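Uncharacterized protein (Pseudomonas aeruginosa, PDB 4O8B) probably binds specific promoter DNA through a helix-turn-helix domain and activates transcription, controlling motility and biofilm formation by way of the small RNA rsmZ. Local coordinates at residues L71-L74 against I75-S79. Sequence-based numbering, arbitrary orientation.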
loop_
_atom_site.group_PDB
_atom_site.type_symbol
_atom_site.label_atom_id
_atom_site.label_comp_id
_atom_site.label_asym_id
_atom_site.label_seq_id
_atom_site.Cartn_x
_atom_site.Cartn_y
_atom_site.Cartn_z
ATOM N N LEU A 71 -6.022 7.805 3.675
ATOM C CA LEU A 71 -6.093 6.359 3.492
ATOM C C LEU A 71 -5.119 5.620 4.405
ATOM O O LEU A 71 -5.496 4.659 5.081
ATOM C CB LEU A 71 -5.809 5.991 2.030
ATOM C CG LEU A 71 -6.138 4.547 1.653
ATOM C CD1 LEU A 71 -7.571 4.232 2.057
ATOM C CD2 LEU A 71 -5.954 4.348 0.158
ATOM N N ALA A 72 -3.872 6.068 4.418
ATOM C CA ALA A 72 -2.847 5.447 5.255
ATOM C C ALA A 72 -3.345 5.322 6.686
ATOM O O ALA A 72 -3.295 4.238 7.278
ATOM C CB ALA A 72 -1.570 6.286 5.222
ATOM N N GLU A 73 -3.830 6.432 7.230
ATOM C CA GLU A 73 -4.340 6.444 8.595
ATOM C C GLU A 73 -5.411 5.373 8.764
ATOM O O GLU A 73 -5.492 4.725 9.803
ATOM C CB GLU A 73 -4.922 7.830 8.908
ATOM C CG GLU A 73 -4.978 8.156 10.391
ATOM C CD GLU A 73 -3.661 7.858 11.091
ATOM O OE1 GLU A 73 -2.603 8.296 10.593
ATOM O OE2 GLU A 73 -3.689 7.182 12.148
ATOM N N LEU A 74 -6.226 5.191 7.724
ATOM C CA LEU A 74 -7.297 4.198 7.757
ATOM C C LEU A 74 -6.730 2.784 7.654
ATOM O O LEU A 74 -7.240 1.855 8.281
ATOM C CB LEU A 74 -8.279 4.445 6.610
ATOM C CG LEU A 74 -9.762 4.298 6.950
ATOM C CD1 LEU A 74 -10.193 5.468 7.829
ATOM C CD2 LEU A 74 -10.591 4.271 5.676
ATOM N N ILE A 75 -5.673 2.632 6.862
ATOM C CA ILE A 75 -5.039 1.329 6.667
ATOM C C ILE A 75 -4.435 0.794 7.970
ATOM O O ILE A 75 -4.359 -0.421 8.169
ATOM C CB ILE A 75 -3.921 1.391 5.599
ATOM C CG1 ILE A 75 -4.523 1.765 4.247
ATOM C CG2 ILE A 75 -3.202 0.054 5.515
ATOM C CD1 ILE A 75 -3.543 1.660 3.089
ATOM N N LEU A 76 -4.005 1.698 8.836
ATOM C CA LEU A 76 -3.424 1.301 10.112
ATOM C C LEU A 76 -4.519 0.982 11.113
ATOM O O LEU A 76 -4.381 0.083 11.943
ATOM C CB LEU A 76 -2.523 2.410 10.668
ATOM C CG LEU A 76 -1.229 2.705 9.907
ATOM C CD1 LEU A 76 -0.364 3.637 10.743
ATOM C CD2 LEU A 76 -0.482 1.404 9.631
ATOM N N LYS A 77 -5.613 1.729 11.025
ATOM C CA LYS A 77 -6.744 1.530 11.926
ATOM C C LYS A 77 -7.437 0.197 11.666
ATOM O O LYS A 77 -7.616 -0.602 12.581
ATOM C CB LYS A 77 -7.746 2.678 11.782
ATOM C CG LYS A 77 -7.220 4.012 12.279
ATOM C CD LYS A 77 -8.289 5.083 12.213
ATOM C CE LYS A 77 -7.667 6.471 12.245
ATOM N NZ LYS A 77 -8.649 7.527 11.850
ATOM N N VAL A 78 -7.820 -0.036 10.423
ATOM C CA VAL A 78 -8.500 -1.275 10.057
ATOM C C VAL A 78 -7.634 -2.492 10.373
ATOM O O VAL A 78 -8.154 -3.556 10.719
ATOM C CB VAL A 78 -8.873 -1.291 8.557
ATOM C CG1 VAL A 78 -9.717 -0.074 8.221
ATOM C CG2 VAL A 78 -7.619 -1.316 7.705
ATOM N N SER A 79 -6.322 -2.338 10.258
ATOM C CA SER A 79 -5.397 -3.433 10.537
ATOM C C SER A 79 -5.341 -3.752 12.027
ATOM O O SER A 79 -5.153 -4.906 12.415
ATOM C CB SER A 79 -3.986 -3.083 10.046
ATOM O OG SER A 79 -3.918 -3.104 8.636
#
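Leu71 and Ile75 sit one turn apart on helix 69-79, an alpha-helix of this HTH_XRE-family regulator that packs against the second subunit. Four successive i to i+4 backbone bonds tie this part of the helix together. The amide of Ile75 reaches Leu71 O at 2.7 Å, and those of Leu76 and Lys77 reach Ala72 O and Glu73 O. The straightest is the last, from Val78 N to Leu74 O, with an N-H...O angle of 175°.

Leu71, Leu74, Ile75 and Val78 face the second subunit. CG of Leu71 meets CG1 of Ile75 at 4.1 Å, the two side chains passing at a slant. Ile75 meets its own counterpart in the second subunit, while Leu71 packs on Val78 of that chain and Val78 on its Leu71; Leu74 rests on Leu89 there. On another side, Ala72 and Leu76 touch Tyr63 and helix 3-13, so the helix lies between these parts of its own chain and the second subunit.

Glu73 and Lys77 meet through their aliphatic parts: CG of Glu73 lies 3.7 Å from CE of Lys77. Their charged ends do not pair, with Glu73 OE2 5.0 Å from Lys77 NZ. The lysine is extended beyond CG, and its NZ instead forms a salt bridge with Glu94 of the second subunit.

One turn on from Ile75, the side chain of Ser79 turns back along the helix, chi1 -72° placing OG near the preceding turn, where it donates a 2.8 Å hydrogen bond to Ile75 O.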